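Local coordinates for Cag pathogenicity island protein (Cag10) (Helicobacter pylori 26695, PDB 6IQT) that probably acts as a self-associating, VirB8-like component of the type IV secretion system encoded by the Cag pathogenicity island, at residues 63-68 against 157-162; 84-89 against 113-118; 104-109 against 130-135. All blocks are in the same frame, centred on the assembly; numbering follows the deposited sequence.

Contact 1: 63-68 against 157-162; sequences VSFQTQ and FDIQIT
With a chi1 of -176°, Phe-65 swings its ring away from its own nitrogen and out over strand 157-162. Ile-159 answers with a chi1 of -166°, which sends CG1 off to one side and leaves the CG2 methyl to meet the far end of that ring. CZ of Phe-65 sits 3.5 Å from CG2 of Ile-159, and the methyl comes in at the ring edge, near its plane. One face of the ring is laid over the strand backbone, with Asp-158 N beneath it; CD1 of Phe-65 is 3.8 Å from CA of Asp-158 and 3.7 Å from O of Phe-157. At the start of the segment, Ser-64 OG makes a looser approach of 4.1 Å to CD2 of Phe-157; the hydroxyl of Ser-64 is hydrogen-bonded to Asp-62 of its own chain and to Asn-48 of the second subunit.

The strand is irregular exactly here. Two residues, Phe-157 and Asp-158, sit against the single residue Tyr-134 of strand 125-137, which makes this a classic beta bulge. Asp-158 OD1 takes the N-H of Ile-159 at 2.9 Å, on its anti side and 22° out of the carboxylate plane.

In the fold, this fastens the entry to helix 66-80 onto an outermost strand of the curved sheet in an NTF2-like VirB8 domain, with Phe-38 and Leu-42 of helix 30-43 filling in beside Phe-65 and Ile-159. Between the segments the ring makes van der Waals contact with a methyl and with the strand backbone, whereas the buried carboxylate of Asp-158 is spoken for across the dimer by Arg-85, Ser-46 and Ser-49 of the second subunit, surroundings that would probably favour its ionised form.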
loop_
_atom_site.group_PDB
_atom_site.type_symbol
_atom_site.label_atom_id
_atom_site.label_comp_id
_atom_site.label_asym_id
_atom_site.label_seq_id
_atom_site.Cartn_x
_atom_site.Cartn_y
_atom_site.Cartn_z
ATOM N N VAL A 63 17.039 -7.257 -0.090
ATOM C CA VAL A 63 17.751 -6.440 -1.077
ATOM C C VAL A 63 16.792 -5.931 -2.147
ATOM O O VAL A 63 16.885 -4.777 -2.579
ATOM C CB VAL A 63 18.926 -7.230 -1.690
ATOM C CG1 VAL A 63 18.429 -8.487 -2.405
ATOM C CG2 VAL A 63 19.723 -6.335 -2.648
ATOM N N SER A 64 15.820 -6.759 -2.554
ATOM C CA SER A 64 14.889 -6.345 -3.604
ATOM C C SER A 64 13.924 -5.255 -3.160
ATOM O O SER A 64 13.266 -4.658 -4.015
ATOM C CB SER A 64 14.094 -7.544 -4.121
ATOM O OG SER A 64 13.228 -8.082 -3.128
ATOM N N PHE A 65 13.839 -4.957 -1.862
ATOM C CA PHE A 65 12.944 -3.924 -1.367
ATOM C C PHE A 65 13.670 -2.677 -0.866
ATOM O O PHE A 65 13.011 -1.677 -0.554
ATOM C CB PHE A 65 12.060 -4.519 -0.244
ATOM C CG PHE A 65 11.024 -3.572 0.287
ATOM C CD1 PHE A 65 9.962 -3.163 -0.513
ATOM C CD2 PHE A 65 11.125 -3.068 1.578
ATOM C CE1 PHE A 65 9.007 -2.275 -0.035
ATOM C CE2 PHE A 65 10.181 -2.180 2.064
ATOM C CZ PHE A 65 9.117 -1.784 1.257
ATOM N N GLN A 66 15.008 -2.690 -0.793
ATOM C CA GLN A 66 15.726 -1.614 -0.109
ATOM C C GLN A 66 15.571 -0.273 -0.817
ATOM O O GLN A 66 15.514 0.782 -0.162
ATOM C CB GLN A 66 17.203 -1.993 0.023
ATOM C CG GLN A 66 17.426 -2.986 1.137
ATOM C CD GLN A 66 18.858 -3.412 1.281
ATOM O OE1 GLN A 66 19.653 -3.290 0.354
ATOM N NE2 GLN A 66 19.202 -3.920 2.464
ATOM N N THR A 67 15.468 -0.294 -2.139
ATOM C CA THR A 67 15.310 0.949 -2.882
ATOM C C THR A 67 13.988 1.626 -2.562
ATOM O O THR A 67 13.937 2.843 -2.348
ATOM C CB THR A 67 15.428 0.660 -4.372
ATOM O OG1 THR A 67 16.803 0.367 -4.663
ATOM C CG2 THR A 67 14.985 1.842 -5.171
ATOM N N GLN A 68 12.902 0.858 -2.510
ATOM C CA GLN A 68 11.614 1.461 -2.190
ATOM C C GLN A 68 11.579 1.986 -0.753
ATOM O O GLN A 68 11.024 3.062 -0.490
ATOM C CB GLN A 68 10.503 0.436 -2.441
ATOM C CG GLN A 68 9.118 0.913 -2.066
ATOM C CD GLN A 68 8.648 2.074 -2.909
ATOM O OE1 GLN A 68 9.213 2.370 -3.969
ATOM N NE2 GLN A 68 7.617 2.750 -2.439
ATOM N N PHE A 157 9.664 -7.814 1.930
ATOM C CA PHE A 157 9.837 -7.904 0.484
ATOM C C PHE A 157 8.964 -6.941 -0.285
ATOM O O PHE A 157 9.273 -6.645 -1.445
ATOM C CB PHE A 157 9.531 -9.324 -0.008
ATOM C CG PHE A 157 10.625 -10.300 0.269
ATOM C CD1 PHE A 157 10.898 -10.708 1.575
ATOM C CD2 PHE A 157 11.387 -10.823 -0.769
ATOM C CE1 PHE A 157 11.927 -11.621 1.841
ATOM C CE2 PHE A 157 12.411 -11.742 -0.512
ATOM C CZ PHE A 157 12.679 -12.140 0.796
ATOM N N ASP A 158 7.895 -6.445 0.322
ATOM C CA ASP A 158 6.981 -5.547 -0.373
ATOM C C ASP A 158 6.080 -4.885 0.649
ATOM O O ASP A 158 5.915 -5.380 1.770
ATOM C CB ASP A 158 6.141 -6.303 -1.403
ATOM C CG ASP A 158 5.883 -5.480 -2.665
ATOM O OD1 ASP A 158 5.949 -4.227 -2.597
ATOM O OD2 ASP A 158 5.624 -6.096 -3.725
ATOM N N ILE A 159 5.467 -3.773 0.235
ATOM C CA ILE A 159 4.527 -3.052 1.079
ATOM C C ILE A 159 3.478 -2.422 0.173
ATOM O O ILE A 159 3.752 -2.068 -0.978
ATOM C CB ILE A 159 5.236 -1.992 1.958
ATOM C CG1 ILE A 159 4.312 -1.485 3.066
ATOM C CG2 ILE A 159 5.743 -0.812 1.121
ATOM C CD1 ILE A 159 5.020 -0.539 4.053
ATOM N N GLN A 160 2.264 -2.298 0.695
ATOM C CA GLN A 160 1.182 -1.595 0.006
ATOM C C GLN A 160 0.473 -0.759 1.057
ATOM O O GLN A 160 0.293 -1.214 2.191
ATOM C CB GLN A 160 0.201 -2.564 -0.675
ATOM C CG GLN A 160 0.800 -3.363 -1.849
ATOM C CD GLN A 160 1.354 -2.470 -2.974
ATOM O OE1 GLN A 160 0.747 -1.456 -3.341
ATOM N NE2 GLN A 160 2.512 -2.850 -3.524
ATOM N N ILE A 161 0.096 0.466 0.696
ATOM C CA ILE A 161 -0.386 1.454 1.655
ATOM C C ILE A 161 -1.672 2.078 1.135
ATOM O O ILE A 161 -1.764 2.423 -0.049
ATOM C CB ILE A 161 0.677 2.541 1.903
ATOM C CG1 ILE A 161 1.921 1.925 2.543
ATOM C CG2 ILE A 161 0.120 3.648 2.785
ATOM C CD1 ILE A 161 3.157 2.755 2.345
ATOM N N THR A 162 -2.661 2.232 2.024
ATOM C CA THR A 162 -3.905 2.943 1.728
ATOM C C THR A 162 -4.085 4.074 2.732
ATOM O O THR A 162 -4.271 3.821 3.930
ATOM C CB THR A 162 -5.129 2.020 1.800
ATOM O OG1 THR A 162 -4.917 0.843 1.018
ATOM C CG2 THR A 162 -6.379 2.750 1.290
#

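Contact 2: 84-89 against 113-118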
loop_
_atom_site.group_PDB
_atom_site.type_symbol
_atom_site.label_atom_id
_atom_site.label_comp_id
_atom_site.label_asym_id
_atom_site.label_seq_id
_atom_site.Cartn_x
_atom_site.Cartn_y
_atom_site.Cartn_z
ATOM N N VAL A 84 9.744 19.209 12.015
ATOM C CA VAL A 84 8.625 18.339 12.373
ATOM C C VAL A 84 9.162 16.985 12.821
ATOM O O VAL A 84 10.143 16.488 12.261
ATOM C CB VAL A 84 7.651 18.145 11.191
ATOM C CG1 VAL A 84 6.323 17.662 11.701
ATOM C CG2 VAL A 84 7.480 19.428 10.383
ATOM N N ARG A 85 8.499 16.366 13.800
ATOM C CA ARG A 85 8.791 14.996 14.212
ATOM C C ARG A 85 7.558 14.113 14.022
ATOM O O ARG A 85 6.421 14.588 14.048
ATOM C CB ARG A 85 9.244 14.958 15.661
ATOM C CG ARG A 85 8.089 15.009 16.653
ATOM C CD ARG A 85 8.498 14.583 18.043
ATOM N NE ARG A 85 8.422 13.134 18.323
ATOM C CZ ARG A 85 7.322 12.386 18.348
ATOM N NH1 ARG A 85 6.138 12.948 18.147
ATOM N NH2 ARG A 85 7.424 11.085 18.600
ATOM N N ALA A 86 7.786 12.816 13.793
ATOM C CA ALA A 86 6.704 11.888 13.456
ATOM C C ALA A 86 6.854 10.589 14.244
ATOM O O ALA A 86 7.938 10.003 14.274
ATOM C CB ALA A 86 6.684 11.586 11.944
ATOM N N GLU A 87 5.771 10.137 14.872
ATOM C CA GLU A 87 5.768 8.884 15.622
ATOM C C GLU A 87 4.687 7.981 15.053
ATOM O O GLU A 87 3.516 8.379 15.001
ATOM C CB GLU A 87 5.533 9.133 17.110
ATOM C CG GLU A 87 5.245 7.884 17.935
ATOM C CD GLU A 87 5.063 8.195 19.419
ATOM O OE1 GLU A 87 5.293 9.357 19.824
ATOM O OE2 GLU A 87 4.705 7.273 20.180
ATOM N N ALA A 88 5.085 6.766 14.649
ATOM C CA ALA A 88 4.233 5.797 13.956
ATOM C C ALA A 88 4.040 4.557 14.827
ATOM O O ALA A 88 5.024 3.940 15.255
ATOM C CB ALA A 88 4.859 5.405 12.621
ATOM N N ILE A 89 2.781 4.192 15.086
ATOM C CA ILE A 89 2.422 3.048 15.924
ATOM C C ILE A 89 1.488 2.135 15.133
ATOM O O ILE A 89 0.678 2.612 14.335
ATOM C CB ILE A 89 1.738 3.493 17.242
ATOM C CG1 ILE A 89 0.305 3.972 16.971
ATOM C CG2 ILE A 89 2.573 4.561 17.972
ATOM C CD1 ILE A 89 -0.312 4.829 18.063
ATOM N N ILE A 113 0.006 7.731 12.682
ATOM C CA ILE A 113 1.216 8.546 12.678
ATOM C C ILE A 113 0.885 9.866 13.367
ATOM O O ILE A 113 -0.011 10.602 12.926
ATOM C CB ILE A 113 1.750 8.779 11.256
ATOM C CG1 ILE A 113 1.924 7.442 10.517
ATOM C CG2 ILE A 113 3.068 9.557 11.297
ATOM C CD1 ILE A 113 2.392 7.578 9.071
ATOM N N LYS A 114 1.594 10.161 14.453
ATOM C CA LYS A 114 1.421 11.425 15.164
ATOM C C LYS A 114 2.512 12.388 14.707
ATOM O O LYS A 114 3.706 12.107 14.870
ATOM C CB LYS A 114 1.456 11.234 16.679
ATOM C CG LYS A 114 1.195 12.536 17.455
ATOM C CD LYS A 114 1.069 12.306 18.960
ATOM C CE LYS A 114 2.273 11.568 19.544
ATOM N NZ LYS A 114 3.541 12.336 19.397
ATOM N N ILE A 115 2.095 13.498 14.113
ATOM C CA ILE A 115 2.996 14.515 13.594
ATOM C C ILE A 115 2.905 15.725 14.519
ATOM O O ILE A 115 1.820 16.283 14.726
ATOM C CB ILE A 115 2.653 14.865 12.138
ATOM C CG1 ILE A 115 3.139 13.743 11.208
ATOM C CG2 ILE A 115 3.256 16.187 11.742
ATOM C CD1 ILE A 115 2.141 13.344 10.151
ATOM N N THR A 116 4.024 16.092 15.131
ATOM C CA THR A 116 4.082 17.283 15.976
ATOM C C THR A 116 5.231 18.149 15.472
ATOM O O THR A 116 6.400 17.717 15.518
ATOM C CB THR A 116 4.242 16.930 17.456
ATOM O OG1 THR A 116 5.468 16.225 17.664
ATOM C CG2 THR A 116 3.098 16.043 17.941
ATOM N N PRO A 117 4.956 19.330 14.927
ATOM C CA PRO A 117 6.051 20.194 14.475
ATOM C C PRO A 117 6.770 20.845 15.647
ATOM O O PRO A 117 6.148 21.284 16.618
ATOM C CB PRO A 117 5.342 21.229 13.592
ATOM C CG PRO A 117 4.114 20.508 13.125
ATOM C CD PRO A 117 3.672 19.759 14.350
ATOM N N ASP A 118 8.104 20.888 15.541
ATOM C CA ASP A 118 8.966 21.516 16.539
ATOM C C ASP A 118 8.831 23.033 16.562
ATOM O O ASP A 118 9.308 23.664 17.512
ATOM C CB ASP A 118 10.436 21.147 16.284
ATOM C CG ASP A 118 10.665 19.643 16.215
ATOM O OD1 ASP A 118 9.718 18.910 15.870
ATOM O OD2 ASP A 118 11.793 19.189 16.496
#
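The antiparallel beta hairpin made by strands 84-98 and 105-117 is paired here at the end away from its turn, with Val-84 through Ala-88 set against Pro-117 back to Ile-113. This is the hairpin at one margin of the four-stranded VirB8 sheet, and the two short segments run at 165° to each other, nearly antiparallel. Arg-85 and Thr-116 form one hydrogen-bonded pair, Glu-87 and Lys-114 the next; the shortest rung joins Lys-114 N to Glu-87 O at 2.7 Å.

The two faces differ sharply. On one, Ala-86 and Ala-88 stay small beside the isoleucines: CB of Ala-88 lies 4.1 Å from CG1 of Ile-113, and Val-39 and Phe-43 of helix 30-43 come down on this side. Further along, Val-84 CG1 pushes to 3.4 Å from Ile-115 CG2, tighter than usual for two methyls, and also touches the ring of Pro-117.

The other face carries a salt-bridge network of Arg-85, Glu-87 and Lys-114. Arg-85 leaves the backbone with CG between N and the carbonyl carbon (chi1 81°) and then bends at chi3 (-87°), so its chain runs alongside Thr-116 before the guanidinium turns along the strand toward Glu-87. NH2 of Arg-85 makes a salt bridge to Glu-87 OE1 at 3.0 Å, and Lys-114 NZ, brought in by two bends near its end, adds a weak one to the same oxygen at 3.5 Å. The separation of 2.9 Å between NZ of Lys-114 and NH1 of Arg-85 pairs two donors and is doubtful. NH1 also gives a weak, nearly straight bond of 3.4 Å to Thr-116 OG1, which lies at the edge of the guanidinium.

Contact 3: 104-109 against 130-135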
loop_
_atom_site.group_PDB
_atom_site.type_symbol
_atom_site.label_atom_id
_atom_site.label_comp_id
_atom_site.label_asym_id
_atom_site.label_seq_id
_atom_site.Cartn_x
_atom_site.Cartn_y
_atom_site.Cartn_z
ATOM N N LEU A 104 6.287 -16.210 0.884
ATOM C CA LEU A 104 5.987 -14.981 1.618
ATOM C C LEU A 104 4.714 -15.109 2.457
ATOM O O LEU A 104 3.811 -15.896 2.153
ATOM C CB LEU A 104 5.842 -13.798 0.653
ATOM C CG LEU A 104 7.024 -13.490 -0.267
ATOM C CD1 LEU A 104 6.608 -12.444 -1.288
ATOM C CD2 LEU A 104 8.200 -13.006 0.565
ATOM N N THR A 105 4.649 -14.302 3.518
ATOM C CA THR A 105 3.467 -14.156 4.356
ATOM C C THR A 105 3.016 -12.701 4.295
ATOM O O THR A 105 3.845 -11.785 4.325
ATOM C CB THR A 105 3.764 -14.580 5.828
ATOM O OG1 THR A 105 4.171 -15.944 5.852
ATOM C CG2 THR A 105 2.523 -14.417 6.723
ATOM N N ARG A 106 1.702 -12.497 4.191
ATOM C CA ARG A 106 1.091 -11.170 4.131
ATOM C C ARG A 106 0.560 -10.774 5.508
ATOM O O ARG A 106 -0.199 -11.524 6.119
ATOM C CB ARG A 106 -0.059 -11.161 3.115
ATOM C CG ARG A 106 -0.630 -9.767 2.821
ATOM C CD ARG A 106 -2.144 -9.808 2.656
ATOM N NE ARG A 106 -2.588 -10.797 1.681
ATOM C CZ ARG A 106 -3.534 -11.702 1.923
ATOM N NH1 ARG A 106 -4.117 -11.753 3.114
ATOM N NH2 ARG A 106 -3.897 -12.558 0.983
ATOM N N LEU A 107 0.959 -9.600 5.989
ATOM C CA LEU A 107 0.429 -9.015 7.211
ATOM C C LEU A 107 -0.415 -7.793 6.859
ATOM O O LEU A 107 -0.043 -7.007 5.984
ATOM C CB LEU A 107 1.575 -8.616 8.152
ATOM C CG LEU A 107 2.594 -9.678 8.586
ATOM C CD1 LEU A 107 3.690 -9.047 9.454
ATOM C CD2 LEU A 107 1.906 -10.814 9.356
ATOM N N THR A 108 -1.564 -7.625 7.516
ATOM C CA THR A 108 -2.394 -6.448 7.258
ATOM C C THR A 108 -2.798 -5.813 8.586
ATOM O O THR A 108 -3.157 -6.512 9.540
ATOM C CB THR A 108 -3.651 -6.802 6.404
ATOM O OG1 THR A 108 -4.300 -7.952 6.949
ATOM C CG2 THR A 108 -3.266 -7.128 4.968
ATOM N N PHE A 109 -2.707 -4.487 8.661
ATOM C CA PHE A 109 -2.977 -3.800 9.920
ATOM C C PHE A 109 -3.123 -2.316 9.627
ATOM O O PHE A 109 -2.875 -1.852 8.509
ATOM C CB PHE A 109 -1.862 -4.035 10.955
ATOM C CG PHE A 109 -0.478 -3.791 10.413
ATOM C CD1 PHE A 109 0.096 -2.532 10.492
ATOM C CD2 PHE A 109 0.250 -4.828 9.821
ATOM C CE1 PHE A 109 1.382 -2.300 9.975
ATOM C CE2 PHE A 109 1.524 -4.605 9.313
ATOM C CZ PHE A 109 2.089 -3.340 9.392
ATOM N N GLN A 130 -3.824 2.198 6.193
ATOM C CA GLN A 130 -3.883 0.744 6.202
ATOM C C GLN A 130 -2.665 0.220 5.454
ATOM O O GLN A 130 -2.354 0.687 4.359
ATOM C CB GLN A 130 -5.169 0.208 5.565
ATOM C CG GLN A 130 -5.272 -1.299 5.711
ATOM C CD GLN A 130 -6.119 -1.937 4.634
ATOM O OE1 GLN A 130 -7.270 -2.294 4.874
ATOM N NE2 GLN A 130 -5.552 -2.084 3.435
ATOM N N VAL A 131 -1.953 -0.715 6.070
ATOM C CA VAL A 131 -0.649 -1.138 5.584
ATOM C C VAL A 131 -0.686 -2.641 5.392
ATOM O O VAL A 131 -1.211 -3.365 6.246
ATOM C CB VAL A 131 0.485 -0.755 6.573
ATOM C CG1 VAL A 131 1.821 -1.392 6.167
ATOM C CG2 VAL A 131 0.599 0.762 6.720
ATOM N N THR A 132 -0.084 -3.098 4.300
ATOM C CA THR A 132 0.142 -4.508 4.006
ATOM C C THR A 132 1.635 -4.730 3.814
ATOM O O THR A 132 2.262 -4.047 3.000
ATOM C CB THR A 132 -0.590 -4.908 2.718
ATOM O OG1 THR A 132 -1.980 -4.588 2.825
ATOM C CG2 THR A 132 -0.404 -6.383 2.422
ATOM N N ILE A 133 2.219 -5.686 4.528
ATOM C CA ILE A 133 3.617 -5.998 4.251
ATOM C C ILE A 133 3.738 -7.483 3.932
ATOM O O ILE A 133 2.979 -8.323 4.424
ATOM C CB ILE A 133 4.605 -5.613 5.387
ATOM C CG1 ILE A 133 4.488 -6.560 6.567
ATOM C CG2 ILE A 133 4.497 -4.128 5.820
ATOM C CD1 ILE A 133 5.811 -6.770 7.269
ATOM N N TYR A 134 4.724 -7.803 3.103
ATOM C CA TYR A 134 5.055 -9.176 2.760
ATOM C C TYR A 134 6.443 -9.467 3.306
ATOM O O TYR A 134 7.371 -8.685 3.078
ATOM C CB TYR A 134 5.011 -9.376 1.244
ATOM C CG TYR A 134 3.649 -9.111 0.634
ATOM C CD1 TYR A 134 3.208 -7.821 0.377
ATOM C CD2 TYR A 134 2.801 -10.161 0.325
ATOM C CE1 TYR A 134 1.936 -7.590 -0.191
ATOM C CE2 TYR A 134 1.552 -9.941 -0.213
ATOM C CZ TYR A 134 1.125 -8.662 -0.478
ATOM O OH TYR A 134 -0.129 -8.472 -1.034
ATOM N N TYR A 135 6.599 -10.586 4.019
ATOM C CA TYR A 135 7.874 -10.856 4.667
ATOM C C TYR A 135 8.251 -12.330 4.539
ATOM O O TYR A 135 7.415 -13.200 4.283
ATOM C CB TYR A 135 7.867 -10.454 6.167
ATOM C CG TYR A 135 7.131 -11.446 7.034
ATOM C CD1 TYR A 135 5.773 -11.308 7.263
ATOM C CD2 TYR A 135 7.796 -12.542 7.606
ATOM C CE1 TYR A 135 5.073 -12.226 8.048
ATOM C CE2 TYR A 135 7.102 -13.472 8.375
ATOM C CZ TYR A 135 5.745 -13.316 8.583
ATOM O OH TYR A 135 5.059 -14.230 9.356
HETATM O O HOH W 1 6.993 -15.955 5.142
#
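Leu-107 and Ile-133 meet through their CD1 methyls at 3.8 Å, and Tyr-135 stands across Leu-107 at about a right angle, its ring edge turned so that CE1 is 3.6 Å from CG of Leu-107. At the other end, Phe-109 folds back over the neighbouring strand (chi1 49°): Val-131 O lies 4.1 Å from the ring plane of Phe-109, over its centre, and CZ of Phe-109 rests on CG1 of Val-131. Helix 30-43 packs on this face through Val-31, Thr-35 and Val-39.

Beneath runs the second hairpin of the antiparallel sheet, strands 105-117 and 125-137, with three hydrogen-bonded pairs; Val-131 N reaches Phe-109 O at 2.8 Å.

On the reverse face, CG of Arg-106 sits over the ring of Tyr-134, 4.2 Å from its centroid and 29° off the normal, a CH-pi contact. The guanidinium of Arg-106 stands at 89° to that ring and is held by salt bridges to Glu-97 of its own chain and to Asp-52 of the second subunit; the same Asp-52 is hydrogen-bonded to Tyr-134 OH. At the end of the hairpin away from its turn, one water hydrogen-bonds Thr-105 OG1 at 2.9 Å and donates to Tyr-135 O.

Going from the N terminus, the chain passes 63-68 at the start of helix 66-80, which is met again at 157-162, near the end of the chain, so contact 1 closes the longest loop, with 88 residues between its segments. Contacts 2 and 3 are both nested inside. They cross each other: 84-89 comes first, then 104-109, then 113-118 back to the first, then 130-135 back to the second. Strand 105-117 serves both, joining strand 84-98 near one end and strand 125-137 near the other, with about 23 Å between the centres of the two contacts. Contact 1 adjoins contact 3 through the pairing of strands 125-137 and 154-163, and both reach the second subunit.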